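Local coordinates for oligogalacturonate-specific porin KdgM (Dickeya dadantii, PDB 4FQE), which forms a monomeric outer-membrane porin specific for oligogalacturonides and is required for full virulence of the bacterium, at residues A[130-142]-A[147-159]. Residues are numbered along the deposited sequence; the frame is centred on the assembly and turned at random.
Sequences KGYTLTGNIDYTF and TIGYELEYKKGTS. With C8E ((hydroxyethyloxy)tri(ethyloxy)octane), chain I; C8E ((hydroxyethyloxy)tri(ethyloxy)octane), chain E.
Tyr132 lays one face of its ring over Lys156 CB, which stands 4.3 Å from the ring centroid in a CH-pi contact. With CG between the backbone N and the carbonyl carbon (chi1 67°), the ring brings its OH to the edge of the Tyr154 ring, 3.6 Å from Tyr154 CE2. C20 of the chain E detergent lies over one face of the Tyr154 ring, 3.7 Å from Tyr154 CE1. The chain I detergent runs along Tyr140, Ile148 and Tyr150, consistent with a membrane-facing surface. The other face of the sheet is polar, as expected for the lumen side of a porin barrel. There Asn137 ND2 donates to Glu151 OE1 (2.9 Å) on its anti side, close to the amide plane, with the carboxylate plane turned 80° from it. Thr135 OG1 gives its proton to Glu153 OE1 at 2.8 Å from above the carboxylate plane, and OG1 itself accepts a hydrogen bond from Arg110 NH2. A water links Asn137 ND2 to Asp139 OD2, which packs directly against Gly149 CA (3.2 Å). Paired backbone bonds from Tyr132–Lys156 to Tyr140–Ile148 make a regular antiparallel hairpin. In the closed twelve-stranded barrel, strand 105-116 flanks 131-142 and strand 171-180 flanks 146-157.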
ATOM      1  N   LYS A 130      12.003   0.043  16.975  1.00 35.81           N
ATOM      2  CA  LYS A 130      12.052   0.951  15.836  1.00 34.54           C
ATOM      3  C   LYS A 130      12.942   0.444  14.695  1.00 33.56           C
ATOM      4  O   LYS A 130      13.793  -0.415  14.872  1.00 33.47           O
ATOM      5  CB  LYS A 130      12.513   2.352  16.241  1.00 35.92           C
ATOM      6  CG  LYS A 130      13.812   2.395  17.011  1.00 38.52           C
ATOM      7  CD  LYS A 130      13.816   3.523  18.037  1.00 39.44           C
ATOM      8  CE  LYS A 130      12.785   3.308  19.140  1.00 40.71           C
ATOM      9  NZ  LYS A 130      13.081   4.100  20.374  1.00 41.30           N
ATOM     10  N   GLY A 131      12.732   1.026  13.531  1.00 31.52           N
ATOM     11  CA  GLY A 131      13.415   0.596  12.325  1.00 30.98           C
ATOM     12  C   GLY A 131      12.897   1.411  11.167  1.00 29.14           C
ATOM     13  O   GLY A 131      12.393   2.532  11.333  1.00 27.78           O
ATOM     14  N   TYR A 132      12.996   0.838   9.986  1.00 28.38           N
ATOM     15  CA  TYR A 132      12.430   1.483   8.836  1.00 27.60           C
ATOM     16  C   TYR A 132      12.154   0.491   7.734  1.00 26.78           C
ATOM     17  O   TYR A 132      12.762  -0.588   7.685  1.00 27.18           O
ATOM     18  CB  TYR A 132      13.374   2.591   8.349  1.00 27.72           C
ATOM     19  CG  TYR A 132      14.702   2.120   7.793  1.00 28.63           C
ATOM     20  CD1 TYR A 132      14.824   1.758   6.451  1.00 28.33           C
ATOM     21  CD2 TYR A 132      15.845   2.083   8.581  1.00 29.87           C
ATOM     22  CE1 TYR A 132      16.039   1.343   5.921  1.00 29.08           C
ATOM     23  CE2 TYR A 132      17.077   1.680   8.047  1.00 30.45           C
ATOM     24  CZ  TYR A 132      17.155   1.312   6.726  1.00 30.22           C
ATOM     25  OH  TYR A 132      18.356   0.899   6.168  1.00 31.88           O
ATOM     26  N   THR A 133      11.223   0.849   6.863  1.00 25.88           N
ATOM     27  CA  THR A 133      11.130   0.179   5.577  1.00 25.87           C
ATOM     28  C   THR A 133      11.486   1.091   4.409  1.00 25.64           C
ATOM     29  O   THR A 133      11.288   2.305   4.459  1.00 25.46           O
ATOM     30  CB  THR A 133       9.755  -0.446   5.351  1.00 25.37           C
ATOM     31  OG1 THR A 133       8.761   0.581   5.361  1.00 25.51           O
ATOM     32  CG2 THR A 133       9.472  -1.457   6.453  1.00 26.03           C
ATOM     33  N   LEU A 134      12.032   0.472   3.363  1.00 26.29           N
ATOM     34  CA  LEU A 134      12.294   1.141   2.103  1.00 26.13           C
ATOM     35  C   LEU A 134      11.604   0.279   1.039  1.00 25.35           C
ATOM     36  O   LEU A 134      11.909  -0.921   0.886  1.00 25.81           O
ATOM     37  CB  LEU A 134      13.797   1.274   1.880  1.00 27.56           C
ATOM     38  CG  LEU A 134      14.296   2.256   0.812  1.00 28.88           C
ATOM     39  CD1 LEU A 134      13.933   3.697   1.131  1.00 28.79           C
ATOM     40  CD2 LEU A 134      15.826   2.178   0.611  1.00 30.68           C
ATOM     41  N   THR A 135      10.644   0.885   0.351  1.00 24.26           N
ATOM     42  CA  THR A 135       9.745   0.178  -0.543  1.00 23.85           C
ATOM     43  C   THR A 135       9.885   0.802  -1.917  1.00 23.72           C
ATOM     44  O   THR A 135       9.765   2.012  -2.072  1.00 24.46           O
ATOM     45  CB  THR A 135       8.295   0.317  -0.067  1.00 23.49           C
ATOM     46  OG1 THR A 135       8.208  -0.117   1.288  1.00 23.59           O
ATOM     47  CG2 THR A 135       7.359  -0.536  -0.926  1.00 23.07           C
ATOM     48  N   GLY A 136      10.183  -0.002  -2.912  1.00 23.46           N
ATOM     49  CA  GLY A 136      10.185   0.497  -4.275  1.00 23.19           C
ATOM     50  C   GLY A 136       9.089  -0.186  -5.027  1.00 22.92           C
ATOM     51  O   GLY A 136       8.797  -1.345  -4.743  1.00 22.81           O
ATOM     52  N   ASN A 137       8.489   0.531  -5.975  1.00 22.63           N
ATOM     53  CA  ASN A 137       7.355   0.055  -6.737  1.00 22.53           C
ATOM     54  C   ASN A 137       7.567   0.374  -8.216  1.00 23.34           C
ATOM     55  O   ASN A 137       7.998   1.488  -8.573  1.00 22.79           O
ATOM     56  CB  ASN A 137       6.094   0.751  -6.301  1.00 22.30           C
ATOM     57  CG  ASN A 137       5.637   0.313  -4.925  1.00 22.35           C
ATOM     58  OD1 ASN A 137       6.041   0.881  -3.914  1.00 22.92           O
ATOM     59  ND2 ASN A 137       4.830  -0.741  -4.882  1.00 22.24           N
ATOM     60  N   ILE A 138       7.221  -0.590  -9.062  1.00 23.03           N
ATOM     61  CA  ILE A 138       7.148  -0.363 -10.500  1.00 23.88           C
ATOM     62  C   ILE A 138       5.791  -0.850 -10.942  1.00 23.41           C
ATOM     63  O   ILE A 138       5.396  -1.989 -10.617  1.00 23.12           O
ATOM     64  CB  ILE A 138       8.202  -1.143 -11.294  1.00 24.73           C
ATOM     65  CG1 ILE A 138       9.581  -0.912 -10.709  1.00 25.60           C
ATOM     66  CG2 ILE A 138       8.122  -0.771 -12.784  1.00 25.52           C
ATOM     67  CD1 ILE A 138      10.686  -1.610 -11.481  1.00 26.40           C
ATOM     68  N   ASP A 139       5.064   0.013 -11.633  1.00 23.65           N
ATOM     69  CA  ASP A 139       3.682  -0.260 -12.007  1.00 24.20           C
ATOM     70  C   ASP A 139       3.442   0.059 -13.463  1.00 24.38           C
ATOM     71  O   ASP A 139       3.784   1.138 -13.947  1.00 24.56           O
ATOM     72  CB  ASP A 139       2.714   0.544 -11.144  1.00 24.70           C
ATOM     73  CG  ASP A 139       2.768   0.144  -9.668  1.00 25.62           C
ATOM     74  OD1 ASP A 139       3.229   0.929  -8.822  1.00 27.70           O
ATOM     75  OD2 ASP A 139       2.400  -0.971  -9.347  1.00 27.16           O
ATOM     76  N   TYR A 140       2.836  -0.890 -14.157  1.00 24.70           N
ATOM     77  CA  TYR A 140       2.653  -0.785 -15.595  1.00 25.13           C
ATOM     78  C   TYR A 140       1.219  -1.088 -15.962  1.00 25.11           C
ATOM     79  O   TYR A 140       0.688  -2.145 -15.608  1.00 24.53           O
ATOM     80  CB  TYR A 140       3.591  -1.749 -16.310  1.00 25.93           C
ATOM     81  CG  TYR A 140       3.397  -1.738 -17.820  1.00 26.80           C
ATOM     82  CD1 TYR A 140       2.962  -2.865 -18.502  1.00 27.20           C
ATOM     83  CD2 TYR A 140       3.609  -0.576 -18.545  1.00 27.74           C
ATOM     84  CE1 TYR A 140       2.772  -2.847 -19.885  1.00 28.07           C
ATOM     85  CE2 TYR A 140       3.424  -0.542 -19.917  1.00 28.31           C
ATOM     86  CZ  TYR A 140       3.005  -1.675 -20.575  1.00 28.88           C
ATOM     87  OH  TYR A 140       2.813  -1.629 -21.927  1.00 29.95           O
ATOM     88  N   THR A 141       0.575  -0.143 -16.620  1.00 25.43           N
ATOM     89  CA  THR A 141      -0.802  -0.312 -17.036  1.00 25.90           C
ATOM     90  C   THR A 141      -0.878  -0.676 -18.501  1.00 26.83           C
ATOM     91  O   THR A 141      -0.201  -0.075 -19.341  1.00 26.35           O
ATOM     92  CB  THR A 141      -1.603   0.954 -16.741  1.00 27.04           C
ATOM     93  OG1 THR A 141      -1.526   1.215 -15.332  1.00 26.45           O
ATOM     94  CG2 THR A 141      -3.054   0.792 -17.140  1.00 27.13           C
ATOM     95  N   PHE A 142      -1.666  -1.706 -18.792  1.00 27.32           N
ATOM     96  CA  PHE A 142      -1.791  -2.171 -20.157  1.00 28.34           C
ATOM     97  C   PHE A 142      -3.241  -2.502 -20.470  1.00 29.04           C
ATOM     98  O   PHE A 142      -4.061  -2.792 -19.568  1.00 27.64           O
ATOM     99  CB  PHE A 142      -0.866  -3.372 -20.397  1.00 28.40           C
ATOM    100  CG  PHE A 142      -1.156  -4.584 -19.530  1.00 27.65           C
ATOM    101  CD1 PHE A 142      -0.685  -4.655 -18.230  1.00 26.81           C
ATOM    102  CD2 PHE A 142      -1.834  -5.680 -20.050  1.00 27.69           C
ATOM    103  CE1 PHE A 142      -0.901  -5.775 -17.458  1.00 26.29           C
ATOM    104  CE2 PHE A 142      -2.042  -6.806 -19.290  1.00 27.22           C
ATOM    105  CZ  PHE A 142      -1.590  -6.843 -17.973  1.00 26.90           C
ATOM    106  N   THR A 147      -3.401  -3.463 -14.493  1.00 23.69           N
ATOM    107  CA  THR A 147      -2.157  -2.979 -13.942  1.00 23.75           C
ATOM    108  C   THR A 147      -1.376  -4.130 -13.364  1.00 23.77           C
ATOM    109  O   THR A 147      -1.910  -4.922 -12.556  1.00 22.43           O
ATOM    110  CB  THR A 147      -2.392  -1.913 -12.853  1.00 23.80           C
ATOM    111  OG1 THR A 147      -3.147  -0.838 -13.417  1.00 24.31           O
ATOM    112  CG2 THR A 147      -1.068  -1.390 -12.298  1.00 23.35           C
ATOM    113  N   ILE A 148      -0.112  -4.240 -13.767  1.00 23.93           N
ATOM    114  CA  ILE A 148       0.797  -5.189 -13.100  1.00 24.55           C
ATOM    115  C   ILE A 148       1.811  -4.355 -12.302  1.00 24.27           C
ATOM    116  O   ILE A 148       2.405  -3.397 -12.836  1.00 24.75           O
ATOM    117  CB  ILE A 148       1.466  -6.163 -14.103  1.00 25.48           C
ATOM    118  CG1 ILE A 148       2.301  -7.263 -13.401  1.00 26.33           C
ATOM    119  CG2 ILE A 148       2.361  -5.418 -15.102  1.00 25.90           C
ATOM    120  CD1 ILE A 148       1.541  -8.494 -12.909  1.00 25.77           C
ATOM    121  N   GLY A 149       2.006  -4.716 -11.038  1.00 23.33           N
ATOM    122  CA  GLY A 149       2.925  -4.005 -10.150  1.00 23.86           C
ATOM    123  C   GLY A 149       3.926  -4.902  -9.466  1.00 23.93           C
ATOM    124  O   GLY A 149       3.545  -5.964  -8.951  1.00 24.95           O
ATOM    125  N   TYR A 150       5.198  -4.517  -9.478  1.00 23.54           N
ATOM    126  CA  TYR A 150       6.232  -5.213  -8.704  1.00 23.85           C
ATOM    127  C   TYR A 150       6.637  -4.279  -7.558  1.00 23.28           C
ATOM    128  O   TYR A 150       6.796  -3.088  -7.763  1.00 22.61           O
ATOM    129  CB  TYR A 150       7.459  -5.564  -9.540  1.00 24.96           C
ATOM    130  CG  TYR A 150       8.668  -6.013  -8.719  1.00 25.48           C
ATOM    131  CD1 TYR A 150       9.804  -5.239  -8.650  1.00 26.17           C
ATOM    132  CD2 TYR A 150       8.641  -7.193  -7.966  1.00 26.26           C
ATOM    133  CE1 TYR A 150      10.898  -5.613  -7.883  1.00 26.60           C
ATOM    134  CE2 TYR A 150       9.738  -7.584  -7.210  1.00 26.87           C
ATOM    135  CZ  TYR A 150      10.874  -6.783  -7.186  1.00 26.77           C
ATOM    136  OH  TYR A 150      11.981  -7.146  -6.466  1.00 27.34           O
ATOM    137  N   GLU A 151       6.784  -4.848  -6.377  1.00 22.99           N
ATOM    138  CA  GLU A 151       7.127  -4.116  -5.159  1.00 23.13           C
ATOM    139  C   GLU A 151       8.236  -4.878  -4.464  1.00 23.29           C
ATOM    140  O   GLU A 151       8.159  -6.111  -4.269  1.00 23.01           O
ATOM    141  CB  GLU A 151       5.921  -4.008  -4.236  1.00 23.88           C
ATOM    142  CG  GLU A 151       6.235  -3.264  -2.941  1.00 24.44           C
ATOM    143  CD  GLU A 151       4.999  -3.046  -2.081  1.00 25.88           C
ATOM    144  OE1 GLU A 151       4.060  -2.364  -2.554  1.00 26.21           O
ATOM    145  OE2 GLU A 151       5.006  -3.527  -0.924  1.00 26.83           O
ATOM    146  N   LEU A 152       9.310  -4.156  -4.162  1.00 23.01           N
ATOM    147  CA  LEU A 152      10.438  -4.705  -3.457  1.00 23.90           C
ATOM    148  C   LEU A 152      10.473  -3.934  -2.160  1.00 24.10           C
ATOM    149  O   LEU A 152      10.408  -2.718  -2.185  1.00 23.45           O
ATOM    150  CB  LEU A 152      11.726  -4.472  -4.262  1.00 24.38           C
ATOM    151  CG  LEU A 152      13.064  -4.853  -3.637  1.00 25.31           C
ATOM    152  CD1 LEU A 152      13.158  -6.288  -3.159  1.00 25.75           C
ATOM    153  CD2 LEU A 152      14.189  -4.613  -4.640  1.00 25.85           C
ATOM    154  N   GLU A 153      10.544  -4.633  -1.040  1.00 25.45           N
ATOM    155  CA  GLU A 153      10.529  -3.983   0.250  1.00 26.82           C
ATOM    156  C   GLU A 153      11.655  -4.484   1.126  1.00 27.53           C
ATOM    157  O   GLU A 153      11.863  -5.696   1.284  1.00 27.40           O
ATOM    158  CB  GLU A 153       9.175  -4.173   0.925  1.00 28.36           C
ATOM    159  CG  GLU A 153       9.028  -3.364   2.188  1.00 30.70           C
ATOM    160  CD  GLU A 153       7.579  -3.219   2.627  1.00 33.90           C
ATOM    161  OE1 GLU A 153       6.816  -2.476   1.943  1.00 37.33           O
ATOM    162  OE2 GLU A 153       7.207  -3.844   3.649  1.00 34.64           O
ATOM    163  N   TYR A 154      12.391  -3.524   1.688  1.00 28.01           N
ATOM    164  CA  TYR A 154      13.503  -3.812   2.547  1.00 29.66           C
ATOM    165  C   TYR A 154      13.159  -3.287   3.937  1.00 29.44           C
ATOM    166  O   TYR A 154      12.892  -2.095   4.106  1.00 27.66           O
ATOM    167  CB  TYR A 154      14.743  -3.111   1.997  1.00 31.47           C
ATOM    168  CG  TYR A 154      15.961  -3.173   2.869  1.00 33.93           C
ATOM    169  CD1 TYR A 154      16.847  -4.263   2.800  1.00 35.87           C
ATOM    170  CD2 TYR A 154      16.272  -2.125   3.727  1.00 35.23           C
ATOM    171  CE1 TYR A 154      17.991  -4.303   3.597  1.00 37.84           C
ATOM    172  CE2 TYR A 154      17.401  -2.165   4.527  1.00 36.91           C
ATOM    173  CZ  TYR A 154      18.261  -3.246   4.459  1.00 38.08           C
ATOM    174  OH  TYR A 154      19.391  -3.245   5.266  1.00 41.14           O
ATOM    175  N   LYS A 155      13.183  -4.176   4.919  1.00 30.41           N
ATOM    176  CA  LYS A 155      12.891  -3.792   6.298  1.00 31.66           C
ATOM    177  C   LYS A 155      14.098  -4.054   7.166  1.00 33.21           C
ATOM    178  O   LYS A 155      14.690  -5.137   7.118  1.00 33.02           O
ATOM    179  CB  LYS A 155      11.685  -4.548   6.835  1.00 32.28           C
ATOM    180  CG  LYS A 155      11.184  -4.058   8.192  1.00 33.37           C
ATOM    181  CD  LYS A 155      10.020  -4.909   8.672  1.00 34.74           C
ATOM    182  CE  LYS A 155       9.576  -4.514  10.064  1.00 35.79           C
ATOM    183  NZ  LYS A 155       8.270  -5.146  10.391  1.00 37.18           N
ATOM    184  N   LYS A 156      14.436  -3.061   7.984  1.00 33.53           N
ATOM    185  CA  LYS A 156      15.547  -3.168   8.895  1.00 36.44           C
ATOM    186  C   LYS A 156      15.128  -2.688  10.259  1.00 38.02           C
ATOM    187  O   LYS A 156      14.597  -1.592  10.385  1.00 36.17           O
ATOM    188  CB  LYS A 156      16.718  -2.324   8.390  1.00 37.40           C
ATOM    189  CG  LYS A 156      17.889  -2.286   9.358  1.00 39.51           C
ATOM    190  CD  LYS A 156      19.219  -2.453   8.644  1.00 40.86           C
ATOM    191  CE  LYS A 156      20.375  -2.091   9.564  1.00 42.79           C
ATOM    192  NZ  LYS A 156      21.699  -2.382   8.940  1.00 45.42           N
ATOM    193  N   GLY A 157      15.368  -3.515  11.269  1.00 41.62           N
ATOM    194  CA  GLY A 157      15.100  -3.150  12.657  1.00 45.23           C
ATOM    195  C   GLY A 157      16.255  -2.401  13.299  1.00 49.64           C
ATOM    196  O   GLY A 157      17.407  -2.460  12.832  1.00 50.03           O
ATOM    197  N   THR A 158      15.935  -1.677  14.368  1.00 53.99           N
ATOM    198  CA  THR A 158      16.934  -1.177  15.317  1.00 58.23           C
ATOM    199  C   THR A 158      16.510  -1.565  16.743  1.00 62.07           C
ATOM    200  O   THR A 158      15.947  -0.755  17.478  1.00 65.17           O
ATOM    201  CB  THR A 158      17.122   0.343  15.213  1.00 58.71           C
ATOM    202  OG1 THR A 158      17.246   0.725  13.834  1.00 59.20           O
ATOM    203  CG2 THR A 158      18.366   0.773  15.997  1.00 58.63           C
ATOM    204  N   SER A 159      16.775  -2.818  17.114  1.00 66.57           N
ATOM    205  CA  SER A 159      16.391  -3.356  18.421  1.00 68.70           C
ATOM    206  C   SER A 159      17.221  -4.590  18.785  1.00 71.41           C
ATOM    207  O   SER A 159      17.574  -4.796  19.953  1.00 71.76           O
ATOM    208  CB  SER A 159      14.904  -3.722  18.425  1.00 69.33           C
ATOM    209  OG  SER A 159      14.091  -2.570  18.268  1.00 68.83           O
TER
HETATM  210  C1  C8E I 308       6.725  -3.469 -16.453  1.00 56.23           C
HETATM  211  C2  C8E I 308       7.346  -3.960 -15.157  1.00 56.31           C
HETATM  212  C3  C8E I 308       6.310  -4.326 -14.086  1.00 54.10           C
HETATM  213  C4  C8E I 308       5.952  -5.815 -14.099  1.00 53.83           C
HETATM  214  C5  C8E I 308       6.804  -6.667 -13.159  1.00 55.39           C
HETATM  215  C6  C8E I 308       6.048  -7.909 -12.681  1.00 55.74           C
HETATM  216  C7  C8E I 308       6.908  -9.167 -12.601  1.00 57.38           C
HETATM  217  C8  C8E I 308       8.096  -8.962 -11.669  1.00 60.00           C
HETATM  218  O9  C8E I 308       8.518 -10.207 -11.100  1.00 63.05           O
HETATM  219  C10 C8E I 308       9.637 -10.083 -10.218  1.00 60.80           C
HETATM  220  C11 C8E I 308       9.228 -10.683  -8.885  1.00 62.10           C
HETATM  221  O12 C8E I 308      10.275 -11.494  -8.366  1.00 64.07           O
HETATM  222  C13 C8E I 308       9.754 -12.427  -7.427  1.00 64.50           C
HETATM  223  C14 C8E I 308      10.896 -13.251  -6.871  1.00 65.78           C
HETATM  224  O15 C8E I 308      10.348 -14.310  -6.077  1.00 64.69           O
HETATM  225  C16 C8E I 308      11.133 -14.551  -4.917  1.00 65.07           C
HETATM  226  C17 C8E I 308      11.694 -15.958  -4.965  1.00 70.78           C
HETATM  227  O18 C8E I 308      12.005 -16.350  -3.626  1.00 73.72           O
HETATM  228  C19 C8E I 308      12.476 -17.699  -3.564  1.00 75.28           C
HETATM  229  C20 C8E I 308      11.297 -18.627  -3.299  1.00 73.24           C
HETATM  230  O21 C8E I 308      11.170 -18.891  -1.894  1.00 75.31           O
HETATM  231  C1  C8E E 304      12.061   9.985  -3.630  1.00 62.96           C
HETATM  232  C2  C8E E 304      12.368  10.705  -2.331  1.00 65.05           C
HETATM  233  C3  C8E E 304      11.979   9.886  -1.104  1.00 63.15           C
HETATM  234  C4  C8E E 304      12.713   8.554  -1.054  1.00 62.11           C
HETATM  235  C5  C8E E 304      13.437   8.321   0.267  1.00 61.39           C
HETATM  236  C6  C8E E 304      14.629   9.273   0.444  1.00 61.04           C
HETATM  237  C7  C8E E 304      15.886   8.676   1.098  1.00 61.66           C
HETATM  238  C8  C8E E 304      15.951   7.154   1.232  1.00 60.83           C
HETATM  239  O9  C8E E 304      17.143   6.739   1.909  1.00 63.50           O
HETATM  240  C10 C8E E 304      17.292   5.318   2.012  1.00 67.06           C
HETATM  241  C11 C8E E 304      17.773   4.895   3.397  1.00 70.10           C
HETATM  242  O12 C8E E 304      18.551   3.691   3.294  1.00 77.29           O
HETATM  243  C13 C8E E 304      19.947   3.941   3.069  1.00 84.43           C
HETATM  244  C14 C8E E 304      20.620   2.824   2.266  1.00 88.00           C
HETATM  245  O15 C8E E 304      19.814   2.411   1.149  1.00 87.76           O
HETATM  246  C16 C8E E 304      19.828   0.989   0.982  1.00 86.01           C
HETATM  247  C17 C8E E 304      19.100   0.559  -0.296  1.00 84.51           C
HETATM  248  O18 C8E E 304      18.701  -0.817  -0.205  1.00 80.86           O
HETATM  249  C19 C8E E 304      19.791  -1.745  -0.187  1.00 81.61           C
HETATM  250  C20 C8E E 304      20.029  -2.248   1.238  1.00 80.41           C
HETATM  251  O21 C8E E 304      21.372  -2.014   1.685  1.00 79.45           O
HETATM  252  O   HOH W   1       3.953  -1.911  -7.448  1.00 34.87           O
HETATM  253  O   HOH W   2       4.099   0.786  -1.596  1.00 41.72           O